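Local coordinates for outer membrane protein Omp121 (Bacteroides thetaiotaomicron, PDB 5FQ8) that probably imports nutrients across the outer membrane as a TonB-dependent receptor, a beta barrel with an internal plug domain, at residues Ser567-Glu572 / Phe584-Ala589; Leu328-Ser333 / Tyr370-Tyr375; Gly386-Asp391 / Phe400-Gly405. All coordinates share one frame; numbering follows the deposited sequence.

Contact 1 (Ser567-Glu572 / Phe584-Ala589); sequences SFIFSE and FGKIRA
The carbonyl oxygen of G585 is met by several groups of 567-572. The S571 N-H reaches it in the carbonyl plane, on a lone pair, with S571 N to G585 O at 3.2 Å. The F570 ring lies across the same oxygen, with G585 O 3.5 Å above the ring plane and over its centre. The CA of I569 adds a C-H contact. F570 has chi1 48°, which places CG between its backbone N and carbonyl carbon and folds the ring over G585. F570 CE2, at the ring edge, lies 3.9 Å from I587 CB. Strand 567-569 pairs antiparallel with 584-589. F568 and I587 bond both ways: F568 N to I587 O is 2.9 Å and I587 N to F568 O is 2.8 Å. I587 CG2 sits at the edge of the F568 ring. On the other face, I569 CG2 touches F584 CE1 at 3.7 Å. There K586 NZ also bonds S567 OG, although the modelled length is doubtful. K586 NZ has a second acceptor in K38 O, near the plug, so this face probably looks into the barrel. Strand 538-549 flanks 567-569, and strand 643-656 flanks 584-589, where L652 and M654 touch F570.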
loop_
_atom_site.group_PDB
_atom_site.type_symbol
_atom_site.label_atom_id
_atom_site.label_comp_id
_atom_site.label_asym_id
_atom_site.label_seq_id
_atom_site.Cartn_x
_atom_site.Cartn_y
_atom_site.Cartn_z
ATOM N N SER B 567 33.833 -26.173 -40.865
ATOM C CA SER B 567 34.592 -27.122 -40.071
ATOM C C SER B 567 35.271 -28.087 -41.020
ATOM O O SER B 567 34.635 -28.623 -41.928
ATOM C CB SER B 567 33.697 -27.880 -39.101
ATOM O OG SER B 567 34.431 -28.870 -38.417
ATOM N N PHE B 568 36.560 -28.299 -40.806
ATOM C CA PHE B 568 37.378 -29.147 -41.662
ATOM C C PHE B 568 38.095 -30.144 -40.768
ATOM O O PHE B 568 38.976 -29.766 -39.995
ATOM C CB PHE B 568 38.349 -28.288 -42.461
ATOM C CG PHE B 568 39.348 -29.055 -43.255
ATOM C CD1 PHE B 568 38.953 -29.914 -44.254
ATOM C CD2 PHE B 568 40.698 -28.867 -43.036
ATOM C CE1 PHE B 568 39.887 -30.591 -44.993
ATOM C CE2 PHE B 568 41.633 -29.540 -43.766
ATOM C CZ PHE B 568 41.232 -30.402 -44.748
ATOM N N ILE B 569 37.682 -31.405 -40.832
ATOM C CA ILE B 569 38.317 -32.457 -40.054
ATOM C C ILE B 569 39.382 -33.074 -40.947
ATOM O O ILE B 569 39.087 -33.916 -41.788
ATOM C CB ILE B 569 37.319 -33.508 -39.568
ATOM C CG1 ILE B 569 36.144 -32.854 -38.881
ATOM C CG2 ILE B 569 37.985 -34.437 -38.590
ATOM C CD1 ILE B 569 34.978 -32.753 -39.771
ATOM N N PHE B 570 40.623 -32.645 -40.770
ATOM C CA PHE B 570 41.716 -33.218 -41.533
ATOM C C PHE B 570 42.236 -34.505 -40.925
ATOM O O PHE B 570 43.168 -35.084 -41.475
ATOM C CB PHE B 570 42.852 -32.209 -41.664
ATOM C CG PHE B 570 43.217 -31.555 -40.379
ATOM C CD1 PHE B 570 44.101 -32.155 -39.509
ATOM C CD2 PHE B 570 42.674 -30.339 -40.040
ATOM C CE1 PHE B 570 44.438 -31.557 -38.321
ATOM C CE2 PHE B 570 43.002 -29.733 -38.850
ATOM C CZ PHE B 570 43.885 -30.346 -37.988
ATOM N N SER B 571 41.681 -34.955 -39.804
ATOM C CA SER B 571 41.997 -36.285 -39.306
ATOM C C SER B 571 41.692 -37.311 -40.376
ATOM O O SER B 571 42.608 -37.840 -41.011
ATOM C CB SER B 571 41.203 -36.609 -38.054
ATOM O OG SER B 571 41.696 -35.885 -36.961
ATOM N N GLU B 572 40.406 -37.602 -40.563
ATOM C CA GLU B 572 39.978 -38.459 -41.655
ATOM C C GLU B 572 40.508 -37.920 -42.971
ATOM O O GLU B 572 40.561 -36.708 -43.181
ATOM C CB GLU B 572 38.458 -38.539 -41.692
ATOM C CG GLU B 572 37.854 -39.149 -40.463
ATOM C CD GLU B 572 36.356 -39.055 -40.477
ATOM O OE1 GLU B 572 35.794 -38.975 -41.587
ATOM O OE2 GLU B 572 35.743 -39.044 -39.386
ATOM N N PHE B 584 42.000 -37.203 -33.454
ATOM C CA PHE B 584 41.044 -36.243 -33.974
ATOM C C PHE B 584 41.782 -34.947 -34.263
ATOM O O PHE B 584 42.672 -34.552 -33.511
ATOM C CB PHE B 584 39.901 -36.027 -32.971
ATOM C CG PHE B 584 38.758 -35.216 -33.504
ATOM C CD1 PHE B 584 37.980 -35.692 -34.542
ATOM C CD2 PHE B 584 38.444 -33.991 -32.945
ATOM C CE1 PHE B 584 36.924 -34.953 -35.031
ATOM C CE2 PHE B 584 37.394 -33.248 -33.428
ATOM C CZ PHE B 584 36.631 -33.729 -34.474
ATOM N N GLY B 585 41.434 -34.320 -35.378
ATOM C CA GLY B 585 42.025 -33.066 -35.787
ATOM C C GLY B 585 41.056 -32.288 -36.648
ATOM O O GLY B 585 40.820 -32.636 -37.806
ATOM N N LYS B 586 40.488 -31.228 -36.079
ATOM C CA LYS B 586 39.402 -30.456 -36.676
ATOM C C LYS B 586 39.753 -28.985 -36.598
ATOM O O LYS B 586 40.176 -28.510 -35.544
ATOM C CB LYS B 586 38.095 -30.732 -35.931
ATOM C CG LYS B 586 36.953 -29.807 -36.217
ATOM C CD LYS B 586 35.960 -29.894 -35.075
ATOM C CE LYS B 586 34.679 -29.126 -35.342
ATOM N NZ LYS B 586 33.785 -29.852 -36.294
ATOM N N ILE B 587 39.589 -28.264 -37.700
ATOM C CA ILE B 587 39.836 -26.828 -37.727
ATOM C C ILE B 587 38.517 -26.113 -37.997
ATOM O O ILE B 587 37.679 -26.608 -38.757
ATOM C CB ILE B 587 40.924 -26.459 -38.758
ATOM C CG1 ILE B 587 41.355 -25.009 -38.583
ATOM C CG2 ILE B 587 40.447 -26.683 -40.152
ATOM C CD1 ILE B 587 42.320 -24.534 -39.622
ATOM N N ARG B 588 38.332 -24.955 -37.350
ATOM C CA ARG B 588 37.041 -24.283 -37.214
ATOM C C ARG B 588 37.132 -22.822 -37.623
ATOM O O ARG B 588 38.146 -22.166 -37.390
ATOM C CB ARG B 588 36.539 -24.329 -35.770
ATOM C CG ARG B 588 35.546 -25.390 -35.481
ATOM C CD ARG B 588 34.906 -25.155 -34.142
ATOM N NE ARG B 588 35.654 -25.720 -33.027
ATOM C CZ ARG B 588 36.427 -25.014 -32.222
ATOM N NH1 ARG B 588 36.550 -23.719 -32.425
ATOM N NH2 ARG B 588 37.069 -25.598 -31.223
ATOM N N ALA B 589 36.038 -22.297 -38.174
ATOM C CA ALA B 589 35.976 -20.873 -38.483
ATOM C C ALA B 589 34.527 -20.426 -38.603
ATOM O O ALA B 589 33.669 -21.187 -39.050
ATOM C CB ALA B 589 36.739 -20.549 -39.764
#

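Contact 2 (Leu328-Ser333 / Tyr370-Tyr375)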
loop_
_atom_site.group_PDB
_atom_site.type_symbol
_atom_site.label_atom_id
_atom_site.label_comp_id
_atom_site.label_asym_id
_atom_site.label_seq_id
_atom_site.Cartn_x
_atom_site.Cartn_y
_atom_site.Cartn_z
ATOM N N LEU B 328 19.999 -0.407 9.738
ATOM C CA LEU B 328 19.793 -1.384 10.798
ATOM C C LEU B 328 19.661 -2.777 10.191
ATOM O O LEU B 328 18.594 -3.389 10.166
ATOM C CB LEU B 328 18.569 -1.023 11.617
ATOM C CG LEU B 328 18.663 0.273 12.374
ATOM C CD1 LEU B 328 17.379 0.444 13.082
ATOM C CD2 LEU B 328 19.782 0.170 13.345
ATOM N N SER B 329 20.775 -3.267 9.681
ATOM C CA SER B 329 20.870 -4.619 9.164
ATOM C C SER B 329 21.814 -5.423 10.039
ATOM O O SER B 329 22.495 -4.879 10.904
ATOM C CB SER B 329 21.361 -4.604 7.725
ATOM O OG SER B 329 22.757 -4.746 7.714
ATOM N N MET B 330 21.855 -6.732 9.786
ATOM C CA MET B 330 22.538 -7.655 10.684
ATOM C C MET B 330 24.044 -7.527 10.572
ATOM O O MET B 330 24.736 -7.351 11.578
ATOM C CB MET B 330 22.095 -9.081 10.380
ATOM C CG MET B 330 22.795 -10.180 11.181
ATOM S SD MET B 330 24.274 -10.809 10.427
ATOM C CE MET B 330 23.719 -11.035 8.760
ATOM N N LEU B 331 24.572 -7.629 9.355
ATOM C CA LEU B 331 26.020 -7.660 9.181
ATOM C C LEU B 331 26.636 -6.306 9.447
ATOM O O LEU B 331 27.674 -6.215 10.105
ATOM C CB LEU B 331 26.378 -8.129 7.776
ATOM C CG LEU B 331 27.855 -8.444 7.568
ATOM C CD1 LEU B 331 28.280 -9.585 8.456
ATOM C CD2 LEU B 331 28.090 -8.785 6.135
ATOM N N ASN B 332 26.012 -5.241 8.945
ATOM C CA ASN B 332 26.473 -3.895 9.255
ATOM C C ASN B 332 26.473 -3.651 10.748
ATOM O O ASN B 332 27.362 -2.987 11.273
ATOM C CB ASN B 332 25.595 -2.864 8.563
ATOM C CG ASN B 332 26.001 -1.460 8.898
ATOM O OD1 ASN B 332 27.177 -1.142 8.928
ATOM N ND2 ASN B 332 25.025 -0.613 9.181
ATOM N N SER B 333 25.474 -4.173 11.445
ATOM C CA SER B 333 25.457 -4.041 12.891
ATOM C C SER B 333 26.528 -4.905 13.530
ATOM O O SER B 333 27.012 -4.587 14.623
ATOM C CB SER B 333 24.079 -4.420 13.416
ATOM O OG SER B 333 23.775 -3.746 14.613
ATOM N N TYR B 370 18.368 -9.219 17.590
ATOM C CA TYR B 370 17.064 -8.588 17.449
ATOM C C TYR B 370 16.687 -8.470 15.983
ATOM O O TYR B 370 15.578 -8.833 15.591
ATOM C CB TYR B 370 17.048 -7.208 18.123
ATOM C CG TYR B 370 15.665 -6.595 18.121
ATOM C CD1 TYR B 370 15.182 -5.922 17.007
ATOM C CD2 TYR B 370 14.829 -6.727 19.217
ATOM C CE1 TYR B 370 13.920 -5.398 16.987
ATOM C CE2 TYR B 370 13.557 -6.197 19.204
ATOM C CZ TYR B 370 13.114 -5.536 18.088
ATOM O OH TYR B 370 11.853 -5.020 18.072
ATOM N N ILE B 371 17.598 -7.967 15.155
ATOM C CA ILE B 371 17.266 -7.729 13.755
ATOM C C ILE B 371 16.861 -9.025 13.069
ATOM O O ILE B 371 15.913 -9.051 12.278
ATOM C CB ILE B 371 18.440 -7.052 13.028
ATOM C CG1 ILE B 371 18.825 -5.761 13.737
ATOM C CG2 ILE B 371 18.069 -6.761 11.612
ATOM C CD1 ILE B 371 20.030 -5.079 13.144
ATOM N N LEU B 372 17.564 -10.122 13.368
ATOM C CA LEU B 372 17.268 -11.405 12.733
ATOM C C LEU B 372 15.976 -12.014 13.253
ATOM O O LEU B 372 15.242 -12.660 12.499
ATOM C CB LEU B 372 18.420 -12.381 12.953
ATOM C CG LEU B 372 19.742 -12.177 12.231
ATOM C CD1 LEU B 372 20.782 -12.921 12.983
ATOM C CD2 LEU B 372 19.651 -12.685 10.830
ATOM N N ASN B 373 15.679 -11.805 14.524
ATOM C CA ASN B 373 14.483 -12.345 15.140
ATOM C C ASN B 373 13.231 -11.505 14.919
ATOM O O ASN B 373 12.139 -11.996 15.194
ATOM C CB ASN B 373 14.714 -12.500 16.635
ATOM C CG ASN B 373 15.237 -13.854 16.991
ATOM O OD1 ASN B 373 14.751 -14.861 16.496
ATOM N ND2 ASN B 373 16.240 -13.894 17.850
ATOM N N ASN B 374 13.349 -10.263 14.438
ATOM C CA ASN B 374 12.209 -9.367 14.392
ATOM C C ASN B 374 11.975 -8.679 13.067
ATOM O O ASN B 374 10.998 -7.941 12.953
ATOM C CB ASN B 374 12.345 -8.293 15.471
ATOM C CG ASN B 374 12.201 -8.855 16.848
ATOM O OD1 ASN B 374 11.091 -9.054 17.334
ATOM N ND2 ASN B 374 13.318 -9.130 17.491
ATOM N N TYR B 375 12.820 -8.875 12.076
ATOM C CA TYR B 375 12.601 -8.292 10.767
ATOM C C TYR B 375 12.142 -9.376 9.822
ATOM O O TYR B 375 12.203 -10.563 10.133
ATOM C CB TYR B 375 13.871 -7.619 10.254
ATOM C CG TYR B 375 14.133 -6.271 10.863
ATOM C CD1 TYR B 375 14.255 -6.118 12.228
ATOM C CD2 TYR B 375 14.255 -5.145 10.070
ATOM C CE1 TYR B 375 14.487 -4.902 12.777
ATOM C CE2 TYR B 375 14.511 -3.933 10.614
ATOM C CZ TYR B 375 14.617 -3.817 11.966
ATOM O OH TYR B 375 14.856 -2.597 12.521
#
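I371 points its side chain at the start of helix 330-335 and lies against the backbone of L328 and S329. Its two branches divide the work. CG1 stands beside the backbone N (chi1 -56°), and the extended chain beyond it carries I371 CD1 to 3.3 Å from S329 O. I371 CD1 also reaches S333 CB at 4.1 Å, one turn on, where S333 N bonds S329 O. I371 CG2 lies 3.7 Å from L328 O and also rests over one face of the Y375 ring, towards its rim. S329 holds the N-cap position of the helix. Both short helices belong to the long connection between barrel strands 306-320 and 376-394, probably one of the extracellular loops. No hydrogen bond joins the two segments. At one end of the contact, M330 CG sits against L372 CG at 3.8 Å, and the M330 chain bends beyond CG. L372 also packs near I283 and T285 of a calcium site. At the other end, L328 CD1 meets Y375 OH at 4.0 Å, and L420 touches both residues. S333 OG turns to M366 N for its hydrogen bond.

Contact 3 (Gly386-Asp391 / Phe400-Gly405); sequences GKFQLD and FTYRMG. With KR0 (3-decanoyloxypropyl decanoate), chain K; C8E ((hydroxyethyloxy)tri(ethyloxy)octane), chain U.
Backbone bonds join F388 to M404 and L390 to Y402, two bonds to each pair, in an antiparallel hairpin of the barrel wall. L390 N to Y402 O is 2.8 Å, with an N-H...O angle of 162°. CA-H...O contacts fill in between, such as R403 CA to F388 O at 3.2 Å. Polar side chains line one face. Q389 OE1 accepts two donors from opposite faces of its amide plane. R403 NE lies 3.1 Å from Q389 OE1, which sits at the guanidinium edge. K387 NZ lies 2.7 Å from Q389 OE1, above the carbonyl plane, and it also bonds D105 O. Q389 NE2 is held by D391 OD2, which it meets on the syn side. These bonds fix the rotation of the Q389 amide. D391 OD1 takes a hydrogen bond from T401 OG1. The other face is mostly apolar and probably faces the membrane. F388 CD2 and Y402 CD2 lie 4.2 Å apart, the side chains crossing at about a right angle. Lipid KR0 C21 lies 3.5 Å above the Y402 ring plane. The extended M404 chain brings M404 SD to 3.7 Å from KR0 C9. F388 and L390 meet F261 of the second subunit. Strand 306-320 flanks 386-391, and strand 446-469 flanks 400-405. V107 of the plug touches K387 and R403.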
loop_
_atom_site.group_PDB
_atom_site.type_symbol
_atom_site.label_atom_id
_atom_site.label_comp_id
_atom_site.label_asym_id
_atom_site.label_seq_id
_atom_site.Cartn_x
_atom_site.Cartn_y
_atom_site.Cartn_z
ATOM N N GLY B 386 6.593 -25.563 -19.540
ATOM C CA GLY B 386 6.621 -26.821 -20.259
ATOM C C GLY B 386 6.645 -26.623 -21.759
ATOM O O GLY B 386 6.802 -25.508 -22.244
ATOM N N LYS B 387 6.493 -27.730 -22.482
ATOM C CA LYS B 387 6.461 -27.646 -23.933
ATOM C C LYS B 387 5.618 -28.766 -24.513
ATOM O O LYS B 387 5.323 -29.753 -23.847
ATOM C CB LYS B 387 7.867 -27.692 -24.521
ATOM C CG LYS B 387 8.443 -29.064 -24.629
ATOM C CD LYS B 387 9.221 -29.197 -25.910
ATOM C CE LYS B 387 9.553 -30.641 -26.217
ATOM N NZ LYS B 387 10.480 -30.773 -27.370
ATOM N N PHE B 388 5.213 -28.570 -25.763
ATOM C CA PHE B 388 4.577 -29.582 -26.589
ATOM C C PHE B 388 5.277 -29.588 -27.933
ATOM O O PHE B 388 5.472 -28.538 -28.542
ATOM C CB PHE B 388 3.081 -29.326 -26.789
ATOM C CG PHE B 388 2.443 -30.227 -27.826
ATOM C CD1 PHE B 388 1.983 -31.480 -27.478
ATOM C CD2 PHE B 388 2.302 -29.818 -29.137
ATOM C CE1 PHE B 388 1.404 -32.304 -28.406
ATOM C CE2 PHE B 388 1.732 -30.650 -30.077
ATOM C CZ PHE B 388 1.278 -31.891 -29.709
ATOM N N GLN B 389 5.641 -30.764 -28.406
ATOM C CA GLN B 389 6.293 -30.883 -29.693
ATOM C C GLN B 389 5.597 -31.953 -30.503
ATOM O O GLN B 389 5.284 -33.021 -29.978
ATOM C CB GLN B 389 7.768 -31.217 -29.541
ATOM C CG GLN B 389 8.511 -31.117 -30.824
ATOM C CD GLN B 389 9.974 -31.311 -30.628
ATOM O OE1 GLN B 389 10.656 -30.457 -30.071
ATOM N NE2 GLN B 389 10.476 -32.454 -31.064
ATOM N N LEU B 390 5.359 -31.653 -31.774
ATOM C CA LEU B 390 4.765 -32.572 -32.738
ATOM C C LEU B 390 5.757 -32.732 -33.873
ATOM O O LEU B 390 6.002 -31.781 -34.618
ATOM C CB LEU B 390 3.436 -32.039 -33.263
ATOM C CG LEU B 390 2.698 -32.923 -34.243
ATOM C CD1 LEU B 390 2.380 -34.173 -33.510
ATOM C CD2 LEU B 390 1.438 -32.263 -34.711
ATOM N N ASP B 391 6.330 -33.922 -33.998
ATOM C CA ASP B 391 7.220 -34.246 -35.101
ATOM C C ASP B 391 6.490 -35.138 -36.088
ATOM O O ASP B 391 5.795 -36.068 -35.686
ATOM C CB ASP B 391 8.471 -34.964 -34.608
ATOM C CG ASP B 391 9.398 -34.060 -33.860
ATOM O OD1 ASP B 391 10.035 -33.201 -34.499
ATOM O OD2 ASP B 391 9.499 -34.226 -32.632
ATOM N N PHE B 400 8.342 -32.400 -40.342
ATOM C CA PHE B 400 7.683 -31.219 -39.808
ATOM C C PHE B 400 7.770 -31.219 -38.291
ATOM O O PHE B 400 7.589 -32.254 -37.650
ATOM C CB PHE B 400 6.216 -31.160 -40.239
ATOM C CG PHE B 400 5.441 -30.075 -39.565
ATOM C CD1 PHE B 400 4.883 -30.268 -38.322
ATOM C CD2 PHE B 400 5.277 -28.853 -40.173
ATOM C CE1 PHE B 400 4.191 -29.270 -37.701
ATOM C CE2 PHE B 400 4.575 -27.849 -39.553
ATOM C CZ PHE B 400 4.033 -28.058 -38.319
ATOM N N THR B 401 8.017 -30.048 -37.715
ATOM C CA THR B 401 8.096 -29.928 -36.269
ATOM C C THR B 401 7.358 -28.687 -35.806
ATOM O O THR B 401 7.651 -27.582 -36.261
ATOM C CB THR B 401 9.546 -29.886 -35.806
ATOM O OG1 THR B 401 10.117 -31.186 -35.952
ATOM C CG2 THR B 401 9.612 -29.490 -34.363
ATOM N N TYR B 402 6.394 -28.877 -34.914
ATOM C CA TYR B 402 5.771 -27.789 -34.184
ATOM C C TYR B 402 6.152 -27.917 -32.722
ATOM O O TYR B 402 5.976 -28.979 -32.123
ATOM C CB TYR B 402 4.248 -27.798 -34.333
ATOM C CG TYR B 402 3.565 -26.806 -33.410
ATOM C CD1 TYR B 402 3.795 -25.444 -33.529
ATOM C CD2 TYR B 402 2.700 -27.234 -32.414
ATOM C CE1 TYR B 402 3.190 -24.546 -32.690
ATOM C CE2 TYR B 402 2.094 -26.341 -31.577
ATOM C CZ TYR B 402 2.339 -25.001 -31.721
ATOM O OH TYR B 402 1.730 -24.106 -30.885
ATOM N N ARG B 403 6.676 -26.847 -32.157
ATOM C CA ARG B 403 7.054 -26.826 -30.755
ATOM C C ARG B 403 6.554 -25.537 -30.135
ATOM O O ARG B 403 6.668 -24.471 -30.736
ATOM C CB ARG B 403 8.553 -26.938 -30.603
ATOM C CG ARG B 403 9.047 -26.699 -29.212
ATOM C CD ARG B 403 10.523 -26.382 -29.259
ATOM N NE ARG B 403 11.212 -27.360 -30.084
ATOM C CZ ARG B 403 12.289 -27.101 -30.809
ATOM N NH1 ARG B 403 12.800 -25.881 -30.818
ATOM N NH2 ARG B 403 12.840 -28.065 -31.531
ATOM N N MET B 404 5.988 -25.642 -28.942
ATOM C CA MET B 404 5.368 -24.518 -28.260
ATOM C C MET B 404 5.769 -24.564 -26.803
ATOM O O MET B 404 5.676 -25.613 -26.170
ATOM C CB MET B 404 3.841 -24.553 -28.383
ATOM C CG MET B 404 3.106 -23.623 -27.417
ATOM S SD MET B 404 1.357 -23.401 -27.785
ATOM C CE MET B 404 0.870 -22.381 -26.420
ATOM N N GLY B 405 6.219 -23.440 -26.271
ATOM C CA GLY B 405 6.629 -23.361 -24.887
ATOM C C GLY B 405 5.795 -22.348 -24.135
ATOM O O GLY B 405 5.357 -21.348 -24.695
HETATM C C1 KR0 K . 2.823 -14.603 -31.424
HETATM O O1 KR0 K . 2.866 -15.663 -32.377
HETATM C C2 KR0 K . 3.509 -15.120 -30.177
HETATM C C3 KR0 K . 2.508 -15.362 -29.070
HETATM C C4 KR0 K . -2.501 -18.894 -29.387
HETATM O O4 KR0 K . 1.707 -16.515 -29.302
HETATM C C5 KR0 K . 0.545 -16.696 -28.448
HETATM C C6 KR0 K . -1.667 -20.088 -29.864
HETATM C C7 KR0 K . 1.658 -16.384 -32.747
HETATM C C8 KR0 K . -2.339 -21.447 -29.658
HETATM O O8 KR0 K . 0.321 -15.843 -27.621
HETATM C C9 KR0 K . -1.412 -22.610 -30.035
HETATM O O9 KR0 K . 0.640 -15.767 -32.983
HETATM C C10 KR0 K . -0.367 -17.893 -28.541
HETATM C C11 KR0 K . -1.670 -17.609 -29.284
HETATM C C12 KR0 K . 1.646 -17.887 -32.843
HETATM C C13 KR0 K . 0.905 -18.297 -34.109
HETATM C C14 KR0 K . -2.164 -23.933 -30.220
HETATM C C15 KR0 K . -1.240 -25.148 -30.226
HETATM C C16 KR0 K . -1.990 -26.458 -30.166
HETATM C C17 KR0 K . 1.270 -19.709 -34.551
HETATM C C18 KR0 K . 0.251 -20.759 -34.130
HETATM C C19 KR0 K . 0.779 -22.149 -34.474
HETATM C C20 KR0 K . -0.279 -23.247 -34.409
HETATM C C21 KR0 K . 0.345 -24.614 -34.704
HETATM C C22 KR0 K . -0.705 -25.659 -35.084
HETATM C C23 KR0 K . -0.175 -27.079 -35.101
HETATM C C8 C8E U . -2.535 -18.292 -24.457
HETATM O O9 C8E U . -1.935 -19.332 -23.721
HETATM C C10 C8E U . -1.964 -20.518 -24.475
HETATM C C11 C8E U . -2.124 -21.754 -23.595
HETATM O O12 C8E U . -1.454 -22.809 -24.250
HETATM C C13 C8E U . -1.498 -24.045 -23.581
HETATM C C14 C8E U . -0.464 -24.968 -24.222
HETATM O O15 C8E U . 0.845 -24.554 -23.896
HETATM C C16 C8E U . 1.792 -25.559 -24.162
#

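Contacts 1 and 3 both pair neighbouring antiparallel barrel strands. Their centres are about 34 Å apart, and each has one face towards plug residues. All three contacts are partly buried, but contact 3 also meets lipid and the second subunit, while no other protein chain touches contacts 1 and 2. The polar face of contact 3 is a linked network of side chains; contact 1 pairs strands over a shorter length and ends with a ring packed over a carbonyl. Contact 2 differs in kind: aliphatic side chains of one short helix pack on the backbone and side chains at the start of another, with no hydrogen bond across. It lies across the chain's centre from contact 1. Helix 368-374 of contact 2 leads directly into strand 376-394 of contact 3.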